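Local coordinates for uncharacterized protein SAV2460 (PDB 2QNG) that is of unknown function but binds calcium ions and belongs to the TerD family, which is associated with tellurite resistance, at residues H126-M139 with D149-G163. Numbering follows the deposited sequence. Where two conformers were deposited one is given.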
ATOM      1  N   HIS A 126      13.102  -6.543  14.327  1.00 13.64           N
ATOM      2  CA  HIS A 126      13.189  -5.240  13.720  1.00 13.10           C
ATOM      3  C   HIS A 126      13.755  -5.433  12.309  1.00 12.80           C
ATOM      4  O   HIS A 126      14.825  -6.029  12.133  1.00 14.28           O
ATOM      5  CB  HIS A 126      14.103  -4.383  14.588  1.00 12.70           C
ATOM      6  CG  HIS A 126      14.474  -3.063  13.978  1.00 12.42           C
ATOM      7  ND1 HIS A 126      13.577  -2.026  13.792  1.00 13.64           N
ATOM      8  CD2 HIS A 126      15.672  -2.603  13.545  1.00 13.17           C
ATOM      9  CE1 HIS A 126      14.209  -0.993  13.252  1.00 12.79           C
ATOM     10  NE2 HIS A 126      15.485  -1.315  13.113  1.00 15.43           N
ATOM     11  N   ARG A 127      13.036  -4.929  11.309  1.00 11.48           N
ATOM     12  CA  ARG A 127      13.437  -5.129   9.919  1.00 11.60           C
ATOM     13  C   ARG A 127      13.029  -3.924   9.134  1.00 10.57           C
ATOM     14  O   ARG A 127      11.862  -3.519   9.176  1.00 11.03           O
ATOM     15  CB  ARG A 127      12.785  -6.393   9.337  1.00 11.86           C
ATOM     16  CG  ARG A 127      13.333  -6.785   7.970  1.00 12.66           C
ATOM     17  CD  ARG A 127      12.633  -8.004   7.374  1.00 12.02           C
ATOM     18  NE  ARG A 127      12.761  -9.183   8.219  1.00 14.07           N
ATOM     19  CZ  ARG A 127      13.801 -10.007   8.206  1.00 14.81           C
ATOM     20  NH1 ARG A 127      14.828  -9.792   7.385  1.00 16.18           N
ATOM     21  NH2 ARG A 127      13.825 -11.046   9.036  1.00 17.58           N
ATOM     22  N   THR A 128      13.990  -3.333   8.432  1.00 10.37           N
ATOM     23  CA  THR A 128      13.703  -2.209   7.545  1.00 10.38           C
ATOM     24  C   THR A 128      13.828  -2.649   6.091  1.00  9.85           C
ATOM     25  O   THR A 128      14.195  -3.802   5.815  1.00  9.76           O
ATOM     26  CB  THR A 128      14.659  -1.036   7.805  1.00 11.02           C
ATOM     27  OG1 THR A 128      15.981  -1.394   7.375  1.00 11.95           O
ATOM     28  CG2 THR A 128      14.683  -0.669   9.301  1.00 12.81           C
ATOM     29  N   PHE A 129      13.524  -1.759   5.133  1.00  9.82           N
ATOM     30  CA  PHE A 129      13.575  -2.217   3.735  1.00  9.42           C
ATOM     31  C   PHE A 129      14.929  -2.753   3.284  1.00  8.70           C
ATOM     32  O   PHE A 129      14.966  -3.651   2.434  1.00  9.63           O
ATOM     33  CB  PHE A 129      12.986  -1.181   2.767  1.00  9.11           C
ATOM     34  CG  PHE A 129      11.487  -1.094   2.844  1.00  8.49           C
ATOM     35  CD1 PHE A 129      10.675  -2.063   2.261  1.00 10.68           C
ATOM     36  CD2 PHE A 129      10.886  -0.058   3.538  1.00  9.34           C
ATOM     37  CE1 PHE A 129       9.281  -1.993   2.374  1.00 10.35           C
ATOM     38  CE2 PHE A 129       9.485   0.021   3.650  1.00  9.55           C
ATOM     39  CZ  PHE A 129       8.701  -0.951   3.067  1.00 10.83           C
ATOM     40  N   VAL A 130      16.037  -2.253   3.854  1.00  9.63           N
ATOM     41  CA  VAL A 130      17.347  -2.785   3.456  1.00 10.49           C
ATOM     42  C   VAL A 130      17.502  -4.247   3.921  1.00 11.17           C
ATOM     43  O   VAL A 130      18.290  -5.025   3.339  1.00 12.70           O
ATOM     44  CB  VAL A 130      18.525  -1.898   3.972  1.00 11.14           C
ATOM     45  CG1 VAL A 130      18.758  -2.099   5.460  1.00 12.01           C
ATOM     46  CG2 VAL A 130      19.793  -2.157   3.158  1.00 13.31           C
ATOM     47  N   GLY A 131      16.752  -4.614   4.967  1.00 10.32           N
ATOM     48  CA  GLY A 131      16.739  -5.983   5.516  1.00 10.94           C
ATOM     49  C   GLY A 131      15.738  -6.914   4.824  1.00 10.97           C
ATOM     50  O   GLY A 131      15.579  -8.055   5.237  1.00 13.05           O
ATOM     51  N   VAL A 132      15.052  -6.420   3.799  1.00 10.61           N
ATOM     52  CA  VAL A 132      14.185  -7.235   2.970  1.00 10.27           C
ATOM     53  C   VAL A 132      14.971  -7.569   1.697  1.00 10.70           C
ATOM     54  O   VAL A 132      15.566  -6.682   1.071  1.00 11.56           O
ATOM     55  CB  VAL A 132      12.914  -6.463   2.602  1.00  9.48           C
ATOM     56  CG1 VAL A 132      12.013  -7.289   1.652  1.00  9.75           C
ATOM     57  CG2 VAL A 132      12.163  -6.060   3.864  1.00 10.51           C
ATOM     58  N   LEU A 133      14.979  -8.849   1.308  1.00 10.21           N
ATOM     59  CA  LEU A 133      15.712  -9.244   0.106  1.00 10.91           C
ATOM     60  C   LEU A 133      14.893  -8.981  -1.148  1.00 11.07           C
ATOM     61  O   LEU A 133      13.795  -9.521  -1.314  1.00 10.94           O
ATOM     62  CB  LEU A 133      16.140 -10.709   0.156  1.00 11.67           C
ATOM     63  CG  LEU A 133      17.038 -11.150  -1.005  1.00 15.77           C
ATOM     64  CD1 LEU A 133      18.309 -10.292  -1.102  1.00 17.60           C
ATOM     65  CD2 LEU A 133      17.400 -12.611  -0.831  1.00 17.48           C
ATOM     66  N   ASN A 134      15.453  -8.135  -2.010  1.00 11.51           N
ATOM     67  CA  ASN A 134      14.892  -7.804  -3.307  1.00 11.56           C
ATOM     68  C   ASN A 134      13.425  -7.410  -3.309  1.00 10.94           C
ATOM     69  O   ASN A 134      12.631  -7.992  -4.062  1.00 11.32           O
ATOM     70  CB  ASN A 134      15.134  -8.954  -4.282  1.00 12.17           C
ATOM     71  CG  ASN A 134      16.585  -9.253  -4.427  1.00 14.93           C
ATOM     72  OD1 ASN A 134      17.386  -8.333  -4.583  1.00 17.62           O
ATOM     73  ND2 ASN A 134      16.954 -10.528  -4.316  1.00 17.33           N
ATOM     74  N   PRO A 135      13.055  -6.400  -2.500  1.00 10.88           N
ATOM     75  CA  PRO A 135      11.662  -5.936  -2.507  1.00 10.55           C
ATOM     76  C   PRO A 135      11.358  -5.158  -3.776  1.00 10.67           C
ATOM     77  O   PRO A 135      12.237  -4.498  -4.356  1.00 12.00           O
ATOM     78  CB  PRO A 135      11.608  -4.976  -1.311  1.00 11.00           C
ATOM     79  CG  PRO A 135      13.019  -4.404  -1.232  1.00 11.00           C
ATOM     80  CD  PRO A 135      13.884  -5.613  -1.562  1.00 11.06           C
ATOM     81  N   GLY A 136      10.114  -5.222  -4.201  1.00  9.74           N
ATOM     82  CA  GLY A 136       9.709  -4.485  -5.398  1.00  9.63           C
ATOM     83  C   GLY A 136       8.235  -4.223  -5.354  1.00  8.86           C
ATOM     84  O   GLY A 136       7.473  -4.989  -4.731  1.00  9.26           O
ATOM     85  N   LEU A 137       7.830  -3.160  -6.041  1.00  8.45           N
ATOM     86  CA  LEU A 137       6.412  -2.886  -6.210  1.00  9.14           C
ATOM     87  C   LEU A 137       6.121  -2.468  -7.637  1.00  9.10           C
ATOM     88  O   LEU A 137       6.975  -1.888  -8.309  1.00  9.46           O
ATOM     89  CB  LEU A 137       5.935  -1.807  -5.215  1.00 10.90           C
ATOM     90  CG  LEU A 137       6.368  -0.368  -5.446  1.00 11.07           C
ATOM     91  CD1 LEU A 137       5.394   0.379  -6.388  1.00 12.35           C
ATOM     92  CD2 LEU A 137       6.447   0.350  -4.119  1.00 13.75           C
ATOM     93  N   ARG A 138       4.881  -2.694  -8.054  1.00  8.83           N
ATOM     94  CA  ARG A 138       4.376  -2.206  -9.336  1.00  9.97           C
ATOM     95  C   ARG A 138       2.941  -1.769  -9.143  1.00 10.09           C
ATOM     96  O   ARG A 138       2.153  -2.482  -8.544  1.00 11.02           O
ATOM     97  CB  ARG A 138       4.420  -3.315 -10.406  1.00 10.43           C
ATOM     98  CG  ARG A 138       3.994  -2.861 -11.809  1.00 11.69           C
ATOM     99  CD  ARG A 138       3.884  -4.066 -12.758  1.00 13.39           C
ATOM    100  NE  ARG A 138       2.809  -4.988 -12.359  1.00 16.24           N
ATOM    101  CZ  ARG A 138       2.558  -6.139 -12.989  1.00 17.36           C
ATOM    102  NH1 ARG A 138       3.309  -6.486 -14.017  1.00 18.43           N
ATOM    103  NH2 ARG A 138       1.573  -6.930 -12.589  1.00 20.65           N
HETATM  104  N   MSE A 139       2.617  -0.622  -9.700  1.00 10.36           N
HETATM  105  CA  MSE A 139       1.235  -0.178  -9.722  0.50 11.95           C
HETATM  106  C   MSE A 139       0.822   0.014 -11.157  1.00 11.06           C
HETATM  107  O   MSE A 139       1.572   0.585 -11.941  1.00 11.44           O
HETATM  108  CB  MSE A 139       1.046   1.121  -8.960  0.50 12.96           C
HETATM  109  CG  MSE A 139       0.643   0.905  -7.540  0.50 14.58           C
HETATM  110 SE   MSE A 139       0.397   2.549  -6.560  0.50 20.07          SE
HETATM  111  CE  MSE A 139       2.242   3.123  -6.605  0.50 17.73           C
ATOM    112  N   ASP A 149       9.004   0.462  -8.140  1.00 10.05           N
ATOM    113  CA  ASP A 149      10.032   0.923  -7.201  1.00 10.84           C
ATOM    114  C   ASP A 149      10.673  -0.272  -6.516  1.00 10.11           C
ATOM    115  O   ASP A 149      10.048  -1.322  -6.384  1.00 10.28           O
ATOM    116  CB  ASP A 149       9.392   1.854  -6.173  1.00 12.11           C
ATOM    117  CG  ASP A 149      10.386   2.839  -5.588  1.00 14.23           C
ATOM    118  OD1 ASP A 149      10.613   3.905  -6.212  1.00 19.93           O
ATOM    119  OD2 ASP A 149      10.923   2.559  -4.506  1.00 15.77           O
ATOM    120  N   ASP A 150      11.905  -0.080  -6.046  1.00 10.79           N
ATOM    121  CA  ASP A 150      12.610  -1.107  -5.294  1.00 10.22           C
ATOM    122  C   ASP A 150      12.808  -0.709  -3.820  1.00 10.49           C
ATOM    123  O   ASP A 150      13.593  -1.346  -3.116  1.00 10.99           O
ATOM    124  CB  ASP A 150      13.960  -1.435  -5.935  1.00 12.01           C
ATOM    125  CG  ASP A 150      14.901  -0.239  -5.974  1.00 14.14           C
ATOM    126  OD1 ASP A 150      14.546   0.858  -5.474  1.00 14.36           O
ATOM    127  OD2 ASP A 150      16.030  -0.415  -6.507  1.00 18.78           O
ATOM    128  N   PHE A 151      12.109   0.342  -3.368  1.00  9.74           N
ATOM    129  CA  PHE A 151      12.194   0.837  -1.979  1.00 10.16           C
ATOM    130  C   PHE A 151      13.587   1.391  -1.641  1.00 10.22           C
ATOM    131  O   PHE A 151      13.914   1.605  -0.484  1.00 11.08           O
ATOM    132  CB  PHE A 151      11.796  -0.258  -0.991  1.00 11.03           C
ATOM    133  CG  PHE A 151      10.382  -0.715  -1.149  1.00 10.16           C
ATOM    134  CD1 PHE A 151       9.339  -0.044  -0.497  1.00 10.76           C
ATOM    135  CD2 PHE A 151      10.077  -1.830  -1.943  1.00 10.24           C
ATOM    136  CE1 PHE A 151       8.017  -0.483  -0.619  1.00 11.79           C
ATOM    137  CE2 PHE A 151       8.754  -2.265  -2.073  1.00 11.30           C
ATOM    138  CZ  PHE A 151       7.737  -1.592  -1.406  1.00 10.97           C
ATOM    139  N   GLY A 152      14.370   1.678  -2.677  1.00 10.36           N
ATOM    140  CA  GLY A 152      15.770   2.124  -2.470  1.00 10.73           C
ATOM    141  C   GLY A 152      15.874   3.515  -1.845  1.00 11.86           C
ATOM    142  O   GLY A 152      16.965   3.916  -1.381  1.00 12.25           O
ATOM    143  N   GLY A 153      14.767   4.259  -1.825  1.00 11.93           N
ATOM    144  CA  GLY A 153      14.730   5.577  -1.198  1.00 12.56           C
ATOM    145  C   GLY A 153      14.287   5.567   0.256  1.00 12.15           C
ATOM    146  O   GLY A 153      14.264   6.613   0.912  1.00 13.26           O
ATOM    147  N   VAL A 154      13.869   4.397   0.747  1.00 11.11           N
ATOM    148  CA  VAL A 154      13.357   4.259   2.114  1.00 10.75           C
ATOM    149  C   VAL A 154      14.016   3.069   2.822  1.00 10.10           C
ATOM    150  O   VAL A 154      13.367   2.342   3.575  1.00 10.45           O
ATOM    151  CB  VAL A 154      11.789   4.163   2.136  1.00 10.94           C
ATOM    152  CG1 VAL A 154      11.199   5.460   1.632  1.00 12.54           C
ATOM    153  CG2 VAL A 154      11.271   2.978   1.316  1.00 11.97           C
ATOM    154  N   LEU A 155      15.328   2.887   2.602  1.00  9.50           N
ATOM    155  CA  LEU A 155      15.983   1.663   3.087  1.00 10.17           C
ATOM    156  C   LEU A 155      16.011   1.505   4.615  1.00  9.90           C
ATOM    157  O   LEU A 155      16.104   0.392   5.129  1.00 10.64           O
ATOM    158  CB  LEU A 155      17.398   1.529   2.508  1.00 10.53           C
ATOM    159  CG  LEU A 155      17.446   1.253   0.993  1.00 11.57           C
ATOM    160  CD1 LEU A 155      18.866   1.308   0.492  1.00 13.32           C
ATOM    161  CD2 LEU A 155      16.844  -0.110   0.646  1.00 12.60           C
ATOM    162  N   GLY A 156      15.944   2.624   5.334  1.00  9.52           N
ATOM    163  CA  GLY A 156      15.942   2.582   6.778  1.00  9.62           C
ATOM    164  C   GLY A 156      14.559   2.548   7.402  1.00 10.76           C
ATOM    165  O   GLY A 156      14.461   2.576   8.627  1.00 11.77           O
ATOM    166  N   SER A 157      13.497   2.483   6.585  1.00 10.25           N
ATOM    167  CA  SER A 157      12.139   2.544   7.098  1.00 10.59           C
ATOM    168  C   SER A 157      11.528   1.167   7.347  1.00  9.98           C
ATOM    169  O   SER A 157      11.921   0.196   6.691  1.00 10.85           O
ATOM    170  CB  SER A 157      11.269   3.285   6.075  1.00 10.74           C
ATOM    171  OG  SER A 157      11.704   4.652   5.955  1.00 10.76           O
ATOM    172  N   THR A 158      10.535   1.119   8.239  1.00  9.63           N
ATOM    173  CA  THR A 158       9.788  -0.106   8.532  1.00  9.44           C
ATOM    174  C   THR A 158       8.448  -0.160   7.785  1.00  9.32           C
ATOM    175  O   THR A 158       7.775  -1.179   7.800  1.00  9.71           O
ATOM    176  CB  THR A 158       9.560  -0.241  10.039  1.00  9.98           C
ATOM    177  OG1 THR A 158       8.983   0.974  10.516  1.00 12.12           O
ATOM    178  CG2 THR A 158      10.907  -0.494  10.748  1.00 11.14           C
ATOM    179  N   ALA A 159       8.068   0.943   7.150  1.00  9.21           N
ATOM    180  CA  ALA A 159       6.827   1.035   6.378  1.00  9.24           C
ATOM    181  C   ALA A 159       6.977   2.208   5.422  1.00  9.63           C
ATOM    182  O   ALA A 159       7.836   3.084   5.630  1.00  9.32           O
ATOM    183  CB  ALA A 159       5.613   1.239   7.281  1.00 10.79           C
ATOM    184  N   ALA A 160       6.163   2.240   4.372  1.00  9.60           N
ATOM    185  CA  ALA A 160       6.201   3.385   3.459  1.00  9.43           C
ATOM    186  C   ALA A 160       4.849   3.573   2.808  1.00  8.97           C
ATOM    187  O   ALA A 160       4.194   2.582   2.450  1.00  9.34           O
ATOM    188  CB  ALA A 160       7.270   3.155   2.359  1.00 10.67           C
ATOM    189  N   THR A 161       4.412   4.816   2.651  1.00  9.16           N
ATOM    190  CA  THR A 161       3.324   5.029   1.694  1.00  9.42           C
ATOM    191  C   THR A 161       3.958   5.043   0.297  1.00 10.06           C
ATOM    192  O   THR A 161       5.109   5.499   0.124  1.00 10.34           O
ATOM    193  CB  THR A 161       2.570   6.339   1.956  1.00 10.60           C
ATOM    194  OG1 THR A 161       3.486   7.440   1.927  1.00 11.74           O
ATOM    195  CG2 THR A 161       1.859   6.312   3.322  1.00 10.83           C
ATOM    196  N   VAL A 162       3.219   4.512  -0.677  1.00  9.53           N
ATOM    197  CA  VAL A 162       3.786   4.281  -1.993  1.00 10.31           C
ATOM    198  C   VAL A 162       2.979   4.922  -3.093  1.00 11.14           C
ATOM    199  O   VAL A 162       3.237   4.715  -4.268  1.00 12.62           O
ATOM    200  CB  VAL A 162       4.036   2.768  -2.268  1.00  9.80           C
ATOM    201  CG1 VAL A 162       5.009   2.167  -1.224  1.00 11.59           C
ATOM    202  CG2 VAL A 162       2.728   1.923  -2.351  1.00 10.99           C
ATOM    203  N   GLY A 163       2.009   5.732  -2.714  1.00 12.57           N
ATOM    204  CA  GLY A 163       1.174   6.371  -3.729  1.00 13.37           C
ATOM    205  C   GLY A 163      -0.085   6.918  -3.124  1.00 12.99           C
ATOM    206  O   GLY A 163      -0.537   6.454  -2.085  1.00 12.99           O
TER
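The rings of Phe-129 and Phe-151 lie almost parallel, planes 6° apart and centroids separated by 4.4 Å, in an offset stack that sets CE1 of Phe-129 over one face of Phe-151 and CD1 of Phe-151 over one face of Phe-129. At the edge of the Phe-129 ring lie Val-154 O and the carbonyl carbon of Ala-159; at that of Phe-151, the backbone N of Gly-136. Pro-135 CB approaches Phe-151 CD2 to 3.6 Å, and Leu-137 CD2 meets both Phe-151 CZ and, tip to tip, Val-162 CG1. The stacked rings illustrate how the two sheets of a beta sandwich can be joined near one end: strand 135-141 belongs to one, strand 159-167 to the other, and loop 150-158, leading from edge strand 144-149 of the first sheet to strand 159-167, puts Phe-151 between them. With CG anti to the carbonyl carbon (chi1 -73°), the Phe-129 ring swings over Phe-151 and also touches Ile-120, close to the calcium-binding Leu-51. An alanine here would strip Phe-151 of its stacking partner and is likely to open a gap beside Val-154 and Ala-160. Beside the stack two successive type I turns, Phe-151 to Val-154 and Val-154 to Ser-157, present Leu-155 O, which accepts from both Thr-128 OG1 and Val-130 N at 2.9 Å, and Ser-157 O, which takes Phe-129 N. Further along, Leu-137 and Asp-149 form an antiparallel hydrogen-bonded pair, and Asp-149 OD2 accepts from Phe-151 N at 2.8 Å in an Asx turn.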